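Local coordinates for protein bradyzoite pseudokinase 1 (Toxoplasma gondii, PDB 6M7Z) that acts as a divergent kinase lacking the glycine-rich loop and regulates the membrane ultrastructure of the parasitophorous vacuole, at residues Glu60-Leu64 / Leu65-Pro69; Gly131-Gly134 / Asp135-Thr139; Gly259-Gln263 / Asp264-Leu268; Glu297-Phe301 / Glu302-Glu306. All coordinates share one frame; numbering follows the deposited sequence.

Interaction 1 of 4, residues Glu60-Leu64 / Leu65-Pro69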
loop_
_atom_site.group_PDB
_atom_site.type_symbol
_atom_site.label_atom_id
_atom_site.label_comp_id
_atom_site.label_asym_id
_atom_site.label_seq_id
_atom_site.Cartn_x
_atom_site.Cartn_y
_atom_site.Cartn_z
ATOM N N GLU A 60 3.241 -17.011 20.260
ATOM C CA GLU A 60 4.309 -17.451 19.344
ATOM C C GLU A 60 4.512 -16.414 18.226
ATOM O O GLU A 60 5.637 -16.144 17.807
ATOM C CB GLU A 60 3.990 -18.837 18.779
ATOM C CG GLU A 60 3.972 -19.942 19.824
ATOM C CD GLU A 60 5.316 -20.553 20.209
ATOM O OE1 GLU A 60 6.334 -20.257 19.537
ATOM O OE2 GLU A 60 5.347 -21.286 21.209
ATOM N N LEU A 61 3.417 -15.816 17.762
ATOM C CA LEU A 61 3.480 -14.843 16.682
ATOM C C LEU A 61 4.015 -13.504 17.207
ATOM O O LEU A 61 4.795 -12.825 16.515
ATOM C CB LEU A 61 2.092 -14.699 16.046
ATOM C CG LEU A 61 2.073 -13.977 14.697
ATOM C CD1 LEU A 61 3.053 -14.596 13.708
ATOM C CD2 LEU A 61 0.673 -13.966 14.098
ATOM N N VAL A 62 3.600 -13.134 18.425
ATOM C CA VAL A 62 4.103 -11.939 19.110
ATOM C C VAL A 62 5.631 -12.035 19.232
ATOM O O VAL A 62 6.340 -11.061 18.961
ATOM C CB VAL A 62 3.430 -11.751 20.487
ATOM C CG1 VAL A 62 4.169 -10.745 21.359
ATOM C CG2 VAL A 62 1.961 -11.363 20.365
ATOM N N ARG A 63 6.125 -13.219 19.617
ATOM C CA ARG A 63 7.568 -13.457 19.798
ATOM C C ARG A 63 8.281 -13.368 18.441
ATOM O O ARG A 63 9.294 -12.690 18.325
ATOM C CB ARG A 63 7.821 -14.803 20.499
ATOM C CG ARG A 63 9.278 -15.108 20.831
ATOM C CD ARG A 63 9.572 -16.596 20.857
ATOM N NE ARG A 63 9.295 -17.095 22.194
ATOM C CZ ARG A 63 9.970 -18.082 22.785
ATOM N NH1 ARG A 63 10.635 -18.958 22.047
ATOM N NH2 ARG A 63 9.996 -18.190 24.111
ATOM N N LEU A 64 7.742 -14.039 17.417
ATOM C CA LEU A 64 8.384 -14.074 16.097
ATOM C C LEU A 64 8.566 -12.655 15.526
ATOM O O LEU A 64 9.579 -12.362 14.920
ATOM C CB LEU A 64 7.553 -14.936 15.141
ATOM C CG LEU A 64 8.190 -15.164 13.768
ATOM C CD1 LEU A 64 9.328 -16.172 13.859
ATOM C CD2 LEU A 64 7.160 -15.632 12.751
ATOM N N LEU A 65 7.554 -11.792 15.709
ATOM C CA LEU A 65 7.522 -10.453 15.096
ATOM C C LEU A 65 8.071 -9.380 16.067
ATOM O O LEU A 65 8.207 -8.235 15.689
ATOM C CB LEU A 65 6.085 -10.135 14.663
ATOM C CG LEU A 65 5.458 -11.116 13.651
ATOM C CD1 LEU A 65 4.047 -10.712 13.269
ATOM C CD2 LEU A 65 6.287 -11.292 12.371
ATOM N N SER A 66 8.347 -9.749 17.313
ATOM C CA SER A 66 8.732 -8.797 18.370
ATOM C C SER A 66 7.709 -7.661 18.454
ATOM O O SER A 66 8.090 -6.499 18.435
ATOM C CB SER A 66 10.108 -8.219 18.149
ATOM O OG SER A 66 11.091 -9.229 18.159
ATOM N N LEU A 67 6.422 -8.006 18.542
ATOM C CA LEU A 67 5.366 -6.991 18.620
ATOM C C LEU A 67 5.423 -6.281 19.984
ATOM O O LEU A 67 5.511 -6.927 21.011
ATOM C CB LEU A 67 3.990 -7.633 18.404
ATOM C CG LEU A 67 3.739 -8.288 17.041
ATOM C CD1 LEU A 67 2.311 -8.783 16.935
ATOM C CD2 LEU A 67 4.049 -7.337 15.888
ATOM N N THR A 68 5.366 -4.948 19.959
ATOM C CA THR A 68 5.130 -4.126 21.146
ATOM C C THR A 68 3.705 -4.384 21.630
ATOM O O THR A 68 2.891 -4.888 20.870
ATOM C CB THR A 68 5.337 -2.632 20.839
ATOM O OG1 THR A 68 4.335 -2.229 19.901
ATOM C CG2 THR A 68 6.716 -2.325 20.295
ATOM N N PRO A 69 3.351 -4.078 22.893
ATOM C CA PRO A 69 1.966 -4.204 23.354
ATOM C C PRO A 69 0.967 -3.385 22.514
ATOM O O PRO A 69 -0.179 -3.822 22.343
ATOM C CB PRO A 69 2.001 -3.704 24.808
ATOM C CG PRO A 69 3.453 -3.856 25.230
ATOM C CD PRO A 69 4.260 -3.628 23.970
HETATM O O HOH W 1 10.117 -11.022 20.898
#
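Ser66 and Leu67 fold back on Val62 and Arg63 where helix 59-65 ends in a Schellman motif, Ser66 taking a positive phi of 52°. Backbone bonds make the reversal. Leu67 N donates to Val62 O over 3.1 Å, in the carbonyl plane. Ser66 N meets Arg63 O at 3.3 Å from well above that carbonyl's plane. Just before the turn, Leu65 N still makes a regular helical bond to Leu61 O (3.1 Å).

The apolar contacts lie on two patches. Leu61 and Leu65 run side by side in the same direction, their CD1 atoms 4.0 Å apart. With its CG beside the backbone N (chi1 -59°), Leu65 also lays CG against Leu61 O at 3.4 Å. Both leucines rest on Phe125, and Leu65 also on Tyr116, which seats the helix end against the four-stranded antiparallel sheet. The second patch is the hydrophobic contact across the Schellman turn, Val62 CG1 to Leu67 CB at 4.3 Å, and both residues touch Pro57.

On the solvent side the link is polar: a water donates to Arg63 O at 3.2 Å and makes a weak bond with Ser66 OG at 3.4 Å.

Interaction 2 of 4, residues Gly131-Gly134 / Asp135-Thr139; sequences GLVG and DMLET
Met136 doubles back over the Leu132 carbonyl, one turn earlier in the chain. Its CB sits 3.5 Å from Leu132 O, with Val133 O almost as near. CG lies closer still, 3.3 Å from Leu132 O, because it is placed beside the backbone N (chi1 -76°), and it also comes up to Gly131 CA, where no side chain intervenes. SD is still near Leu132 O and also reaches Gly131 C, 3.9 Å away. There the chain bends (chi3 84°) and turns CE off this path; the side chain as a whole also packs on Val177, Arg141 and Ser142.

Beneath the methionine, Leu132 is the N-cap residue of helix 133-138, and its carbonyl O accepts a hydrogen bond from Met136 N at 2.9 Å. The short strand 131-132 pairs with strand 175-177 and leads directly into this helix, a course consistent with the passage from the hinge into the αD helix of protein kinases. Asp135 N, in the first turn, is bonded by Asn173 OD1.

The helix then winds on through Leu137 N to Val133 O and Glu138 N to Gly134 O, each 3.0 Å. Val133 and Leu137 lie alongside one another, CG1 to CD1 4.1 Å, and Leu137 continues onto Leu244 and Leu247 of helix 230-248. Near the last turn, Thr139 OG1 donates to Met136 O over 3.0 Å from above the carbonyl plane.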
loop_
_atom_site.group_PDB
_atom_site.type_symbol
_atom_site.label_atom_id
_atom_site.label_comp_id
_atom_site.label_asym_id
_atom_site.label_seq_id
_atom_site.Cartn_x
_atom_site.Cartn_y
_atom_site.Cartn_z
ATOM N N GLY A 131 -8.813 -0.056 7.386
ATOM C CA GLY A 131 -9.540 -0.298 6.162
ATOM C C GLY A 131 -8.804 0.246 4.954
ATOM O O GLY A 131 -7.819 1.010 5.090
ATOM N N LEU A 132 -9.255 -0.193 3.774
ATOM C CA LEU A 132 -8.800 0.334 2.507
ATOM C C LEU A 132 -9.614 1.590 2.196
ATOM O O LEU A 132 -10.790 1.641 2.513
ATOM C CB LEU A 132 -8.990 -0.751 1.438
ATOM C CG LEU A 132 -8.321 -2.095 1.739
ATOM C CD1 LEU A 132 -8.467 -3.041 0.563
ATOM C CD2 LEU A 132 -6.839 -1.920 2.078
ATOM N N VAL A 133 -8.982 2.601 1.590
ATOM C CA VAL A 133 -9.591 3.918 1.486
ATOM C C VAL A 133 -10.862 3.847 0.622
ATOM O O VAL A 133 -11.877 4.449 0.956
ATOM C CB VAL A 133 -8.589 4.940 0.922
ATOM C CG1 VAL A 133 -9.274 6.267 0.576
ATOM C CG2 VAL A 133 -7.454 5.176 1.905
ATOM N N GLY A 134 -10.787 3.123 -0.511
ATOM C CA GLY A 134 -11.941 2.996 -1.403
ATOM C C GLY A 134 -13.146 2.394 -0.685
ATOM O O GLY A 134 -14.244 2.946 -0.707
ATOM N N ASP A 135 -12.923 1.253 -0.022
ATOM C CA ASP A 135 -13.963 0.573 0.746
ATOM C C ASP A 135 -14.525 1.490 1.836
ATOM O O ASP A 135 -15.721 1.530 2.036
ATOM C CB ASP A 135 -13.436 -0.713 1.381
ATOM C CG ASP A 135 -13.088 -1.781 0.360
ATOM O OD1 ASP A 135 -13.491 -1.628 -0.832
ATOM O OD2 ASP A 135 -12.382 -2.745 0.752
ATOM N N MET A 136 -13.658 2.201 2.553
ATOM C CA MET A 136 -14.106 3.036 3.645
ATOM C C MET A 136 -15.047 4.138 3.141
ATOM O O MET A 136 -16.083 4.395 3.769
ATOM C CB MET A 136 -12.920 3.686 4.354
ATOM C CG MET A 136 -12.184 2.746 5.248
ATOM S SD MET A 136 -10.670 3.513 5.828
ATOM C CE MET A 136 -11.302 4.454 7.222
ATOM N N LEU A 137 -14.682 4.787 2.026
ATOM C CA LEU A 137 -15.488 5.875 1.485
ATOM C C LEU A 137 -16.801 5.334 0.906
ATOM O O LEU A 137 -17.803 5.986 0.995
ATOM C CB LEU A 137 -14.698 6.610 0.401
ATOM C CG LEU A 137 -13.450 7.336 0.873
ATOM C CD1 LEU A 137 -12.808 8.082 -0.263
ATOM C CD2 LEU A 137 -13.778 8.287 1.998
ATOM N N GLU A 138 -16.767 4.134 0.328
ATOM C CA GLU A 138 -17.912 3.544 -0.370
ATOM C C GLU A 138 -19.025 3.198 0.631
ATOM O O GLU A 138 -20.192 3.372 0.344
ATOM C CB GLU A 138 -17.467 2.318 -1.168
ATOM C CG GLU A 138 -18.555 1.763 -2.069
ATOM C CD GLU A 138 -18.063 0.755 -3.082
ATOM O OE1 GLU A 138 -18.225 1.019 -4.298
ATOM O OE2 GLU A 138 -17.527 -0.289 -2.649
ATOM N N THR A 139 -18.643 2.702 1.803
ATOM C CA THR A 139 -19.590 2.343 2.877
ATOM C C THR A 139 -20.083 3.600 3.610
ATOM O O THR A 139 -20.944 3.518 4.455
ATOM C CB THR A 139 -18.943 1.391 3.887
ATOM O OG1 THR A 139 -17.877 2.119 4.502
ATOM C CG2 THR A 139 -18.455 0.107 3.249
#

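Interaction 3 of 4, residues Gly259-Gln263 / Asp264-Leu268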
loop_
_atom_site.group_PDB
_atom_site.type_symbol
_atom_site.label_atom_id
_atom_site.label_comp_id
_atom_site.label_asym_id
_atom_site.label_seq_id
_atom_site.Cartn_x
_atom_site.Cartn_y
_atom_site.Cartn_z
ATOM N N GLY A 259 -18.700 15.486 7.025
ATOM C CA GLY A 259 -17.953 15.857 8.239
ATOM C C GLY A 259 -16.933 16.948 7.947
ATOM O O GLY A 259 -17.202 18.112 8.164
ATOM N N ALA A 260 -15.773 16.552 7.411
ATOM C CA ALA A 260 -14.714 17.456 6.931
ATOM C C ALA A 260 -14.772 17.616 5.400
ATOM O O ALA A 260 -13.918 18.312 4.824
ATOM C CB ALA A 260 -13.367 16.927 7.376
ATOM N N VAL A 261 -15.763 16.988 4.746
ATOM C CA VAL A 261 -15.901 17.018 3.283
ATOM C C VAL A 261 -16.455 18.384 2.866
ATOM O O VAL A 261 -17.583 18.709 3.218
ATOM C CB VAL A 261 -16.803 15.888 2.743
ATOM C CG1 VAL A 261 -17.002 16.015 1.233
ATOM C CG2 VAL A 261 -16.258 14.505 3.101
ATOM N N ARG A 262 -15.652 19.132 2.097
ATOM C CA ARG A 262 -15.961 20.479 1.616
ATOM C C ARG A 262 -16.199 20.466 0.101
ATOM O O ARG A 262 -15.422 19.884 -0.654
ATOM C CB ARG A 262 -14.805 21.438 1.917
ATOM C CG ARG A 262 -14.519 21.668 3.397
ATOM C CD ARG A 262 -13.358 22.632 3.616
ATOM N NE ARG A 262 -13.567 23.919 2.956
ATOM C CZ ARG A 262 -12.635 24.845 2.772
ATOM N NH1 ARG A 262 -11.461 24.744 3.368
ATOM N NH2 ARG A 262 -12.895 25.875 1.979
ATOM N N GLN A 263 -17.251 21.162 -0.333
ATOM C CA GLN A 263 -17.683 21.175 -1.719
ATOM C C GLN A 263 -16.647 21.866 -2.631
ATOM O O GLN A 263 -16.463 21.463 -3.791
ATOM C CB GLN A 263 -19.063 21.827 -1.845
ATOM C CG GLN A 263 -19.744 21.568 -3.186
ATOM C CD GLN A 263 -20.004 20.100 -3.444
ATOM O OE1 GLN A 263 -20.281 19.316 -2.524
ATOM N NE2 GLN A 263 -19.913 19.711 -4.710
ATOM N N ASP A 264 -15.971 22.903 -2.125
ATOM C CA ASP A 264 -14.998 23.651 -2.937
ATOM C C ASP A 264 -13.742 22.789 -3.170
ATOM O O ASP A 264 -13.122 22.863 -4.247
ATOM C CB ASP A 264 -14.705 25.036 -2.340
ATOM C CG ASP A 264 -13.962 25.048 -1.012
ATOM O OD1 ASP A 264 -14.266 24.191 -0.147
ATOM O OD2 ASP A 264 -13.089 25.929 -0.845
ATOM N N HIS A 265 -13.363 21.972 -2.179
ATOM C CA HIS A 265 -12.255 21.004 -2.333
ATOM C C HIS A 265 -12.585 19.986 -3.431
ATOM O O HIS A 265 -11.729 19.670 -4.248
ATOM C CB HIS A 265 -11.943 20.292 -1.003
ATOM C CG HIS A 265 -11.194 21.115 -0.002
ATOM N ND1 HIS A 265 -11.024 20.694 1.307
ATOM C CD2 HIS A 265 -10.636 22.343 -0.082
ATOM C CE1 HIS A 265 -10.352 21.611 1.976
ATOM N NE2 HIS A 265 -10.101 22.635 1.147
ATOM N N LEU A 266 -13.826 19.481 -3.440
ATOM C CA LEU A 266 -14.271 18.460 -4.407
ATOM C C LEU A 266 -14.197 19.005 -5.839
ATOM O O LEU A 266 -13.754 18.291 -6.745
ATOM C CB LEU A 266 -15.696 18.000 -4.088
ATOM C CG LEU A 266 -15.837 17.021 -2.928
ATOM C CD1 LEU A 266 -17.301 16.792 -2.565
ATOM C CD2 LEU A 266 -15.159 15.701 -3.249
ATOM N N GLU A 267 -14.636 20.251 -6.034
ATOM C CA GLU A 267 -14.668 20.859 -7.361
ATOM C C GLU A 267 -13.224 21.020 -7.863
ATOM O O GLU A 267 -12.924 20.725 -9.026
ATOM C CB GLU A 267 -15.453 22.175 -7.353
ATOM C CG GLU A 267 -16.942 21.989 -7.088
ATOM C CD GLU A 267 -17.747 23.254 -6.810
ATOM O OE1 GLU A 267 -17.471 24.288 -7.443
ATOM O OE2 GLU A 267 -18.663 23.208 -5.947
ATOM N N LEU A 268 -12.328 21.442 -6.967
ATOM C CA LEU A 268 -10.913 21.633 -7.306
ATOM C C LEU A 268 -10.250 20.280 -7.628
ATOM O O LEU A 268 -9.480 20.183 -8.588
ATOM C CB LEU A 268 -10.197 22.346 -6.154
ATOM C CG LEU A 268 -10.525 23.834 -5.992
ATOM C CD1 LEU A 268 -9.835 24.401 -4.758
ATOM C CD2 LEU A 268 -10.159 24.638 -7.245
#
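At the N-terminus of helix 263-276, the N-cap residue Arg262 swings its side chain over the first turn and meets both Asp264 and His265. The salt bridge runs from Arg262 NH2 to Asp264 OD2 at 2.8 Å, with OD1 of the same carboxylate 3.0 Å from NH2. The two groups are not coplanar: their planes stand 31° apart. A bend in the arginine chain (chi3 56°) brings the guanidinium round to the aspartate, whose CG in turn occupies the crowded position between its own backbone N and carbonyl carbon. A carboxylate at this end of a helix probably also gains from the nearby amides.

The same arginine also lies against one face of His265. Its CD lies over that face of the imidazole, 4.0 Å from the ring centroid, a CH-pi contact, while His265 NE2 comes over a guanidinium face toward the rim. The planes are 43° apart, too inclined for a parallel stack.

Bracketing the first turn, Val261 and Leu266 form a hydrophobic staple: the residue before the N-cap touches the fourth residue after it, CG1 to CD1 at 3.9 Å. The backbone closes the turn between them, Leu266 N donating to Arg262 O over 3.2 Å, followed by Glu267 N to Gln263 O at 3.1 Å. Gln263 and Glu267 cross at about a right angle, CG of the glutamine 3.4 Å from OE2 of the glutamate. His265 and Leu266 face the start of helix 146-161, at Gln147 and Val146 respectively, and Val261 lies on His143.

Interaction 4 of 4, residues Glu297-Phe301 / Glu302-Glu306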
loop_
_atom_site.group_PDB
_atom_site.type_symbol
_atom_site.label_atom_id
_atom_site.label_comp_id
_atom_site.label_asym_id
_atom_site.label_seq_id
_atom_site.Cartn_x
_atom_site.Cartn_y
_atom_site.Cartn_z
ATOM N N GLU A 297 -2.678 24.692 -1.886
ATOM C CA GLU A 297 -2.090 25.921 -1.322
ATOM C C GLU A 297 -2.452 26.033 0.165
ATOM O O GLU A 297 -3.586 25.809 0.560
ATOM C CB GLU A 297 -2.511 27.160 -2.113
ATOM C CG GLU A 297 -1.662 27.365 -3.351
ATOM C CD GLU A 297 -2.220 28.346 -4.357
ATOM O OE1 GLU A 297 -3.048 29.202 -3.964
ATOM O OE2 GLU A 297 -1.826 28.239 -5.531
ATOM N N GLY A 298 -1.440 26.371 0.968
ATOM C CA GLY A 298 -1.551 26.474 2.418
ATOM C C GLY A 298 -1.111 25.209 3.139
ATOM O O GLY A 298 -1.028 25.212 4.368
ATOM N N LEU A 299 -0.822 24.136 2.390
ATOM C CA LEU A 299 -0.391 22.862 2.974
ATOM C C LEU A 299 1.139 22.792 3.011
ATOM O O LEU A 299 1.808 23.143 2.041
ATOM C CB LEU A 299 -0.941 21.694 2.149
ATOM C CG LEU A 299 -2.398 21.319 2.394
ATOM C CD1 LEU A 299 -2.796 20.173 1.482
ATOM C CD2 LEU A 299 -2.626 20.954 3.853
ATOM N N ASN A 300 1.662 22.304 4.140
ATOM C CA ASN A 300 3.067 21.980 4.302
ATOM C C ASN A 300 3.278 20.526 3.862
ATOM O O ASN A 300 3.027 19.587 4.641
ATOM C CB ASN A 300 3.534 22.204 5.743
ATOM C CG ASN A 300 5.023 21.995 5.921
ATOM O OD1 ASN A 300 5.761 21.816 4.947
ATOM N ND2 ASN A 300 5.475 22.018 7.163
ATOM N N PHE A 301 3.762 20.357 2.624
ATOM C CA PHE A 301 4.020 19.037 2.049
ATOM C C PHE A 301 5.104 18.286 2.837
ATOM O O PHE A 301 5.100 17.065 2.844
ATOM C CB PHE A 301 4.388 19.148 0.563
ATOM C CG PHE A 301 3.219 18.897 -0.356
ATOM C CD1 PHE A 301 2.756 17.608 -0.569
ATOM C CD2 PHE A 301 2.554 19.945 -0.976
ATOM C CE1 PHE A 301 1.650 17.373 -1.372
ATOM C CE2 PHE A 301 1.453 19.706 -1.786
ATOM C CZ PHE A 301 1.004 18.422 -1.986
ATOM N N GLU A 302 6.018 19.008 3.495
ATOM C CA GLU A 302 7.088 18.368 4.257
ATOM C C GLU A 302 6.478 17.552 5.408
ATOM O O GLU A 302 6.987 16.472 5.714
ATOM C CB GLU A 302 8.119 19.384 4.755
ATOM C CG GLU A 302 9.467 18.732 5.052
ATOM C CD GLU A 302 10.631 19.668 5.332
ATOM O OE1 GLU A 302 10.506 20.526 6.238
ATOM O OE2 GLU A 302 11.684 19.517 4.661
ATOM N N ASP A 303 5.394 18.060 6.016
ATOM C CA ASP A 303 4.705 17.387 7.143
ATOM C C ASP A 303 3.922 16.161 6.647
ATOM O O ASP A 303 3.867 15.127 7.344
ATOM C CB ASP A 303 3.745 18.324 7.879
ATOM C CG ASP A 303 4.437 19.410 8.678
ATOM O OD1 ASP A 303 5.495 19.118 9.269
ATOM O OD2 ASP A 303 3.908 20.534 8.711
ATOM N N ILE A 304 3.300 16.290 5.468
ATOM C CA ILE A 304 2.585 15.190 4.833
ATOM C C ILE A 304 3.580 14.039 4.622
ATOM O O ILE A 304 3.298 12.899 5.006
ATOM C CB ILE A 304 1.930 15.620 3.501
ATOM C CG1 ILE A 304 1.078 16.890 3.638
ATOM C CG2 ILE A 304 1.139 14.455 2.925
ATOM C CD1 ILE A 304 0.554 17.487 2.336
ATOM N N GLU A 305 4.748 14.373 4.053
ATOM C CA GLU A 305 5.789 13.415 3.673
ATOM C C GLU A 305 6.408 12.751 4.907
ATOM O O GLU A 305 6.904 11.637 4.808
ATOM C CB GLU A 305 6.862 14.090 2.819
ATOM C CG GLU A 305 6.386 14.432 1.418
ATOM C CD GLU A 305 7.341 15.248 0.562
ATOM O OE1 GLU A 305 7.112 15.331 -0.659
ATOM O OE2 GLU A 305 8.302 15.807 1.119
ATOM N N GLU A 306 6.371 13.430 6.059
ATOM C CA GLU A 306 6.907 12.882 7.309
ATOM C C GLU A 306 5.865 11.985 7.979
ATOM O O GLU A 306 6.184 11.277 8.935
ATOM C CB GLU A 306 7.335 13.982 8.285
ATOM C CG GLU A 306 8.633 14.696 7.913
ATOM C CD GLU A 306 9.748 13.862 7.291
ATOM O OE1 GLU A 306 10.253 14.260 6.213
ATOM O OE2 GLU A 306 10.117 12.820 7.882
#
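Ile304 lays its terminal methyl over one face of the Phe301 ring, while Asn300 grips the start of the helix beside it. The isoleucine CD1 is 4.0 Å from the ring centroid, a CH-pi contact, and its nearest ring atom is Phe301 CD1 at 3.6 Å. The two side chains meet at an oblique angle, with the methyl above the face and displaced toward the CD1 side of the ring.

Asn300 is the N-cap. Its CG, anti to the backbone N (chi1 -175°), brings the amide to the N-H of Glu302 and to the Asp303 carboxylate. OD1 accepts Glu302 N at 3.2 Å, closing an Asx turn, although the donor stands above the plane of the side-chain carbonyl. The other end of the amide, ND2, comes within 2.7 Å of Asp303 OD2. That bond is weak, bent at hydrogen to 118°, and the amide and carboxylate planes are 67° apart.

Around this first shell the backbone fixes the turn. Asn300 O takes weak bonds from Asp303 N and Ile304 N. Glu305 N to Phe301 O is the firmer helical bond, at 3.0 Å, and Glu305 CG lies against that same oxygen at 3.3 Å. Leu299, just before the cap, reaches forward to Ile304, CD1 to CD1 at 4.4 Å, a loose hydrophobic staple.

Further out, Leu299 and Ile304 both settle on Ala151 of helix 146-161, with Gln147 and Ala155 completing the seat, while Phe301 and Glu305 touch Met291 of helix 287-291. Helix 301-306 is thereby packed against both.

Overall arrangement
All four interactions lie at helix ends: interaction 1 chiefly closes helix 59-65 and leads into helix 69-74, whereas the other three lie at helix starts. Interaction 1 stands apart, about 29 Å from interaction 2 between centres, and its leucines face the four-stranded sheet. Interactions 2 and 3 both touch the loop residues 141-145, and interactions 3 and 4 share helix 146-161, meeting it through Gln147 in each case. Interactions 1 to 3 are partly buried; interaction 4 is a surface contact. Interactions 1 and 2 combine backbone hydrogen bonds with apolar side-chain contacts. Interactions 3 and 4 pair a hydrophobic staple with polar groups, ionic around Arg262 but an amide cap at Asn300.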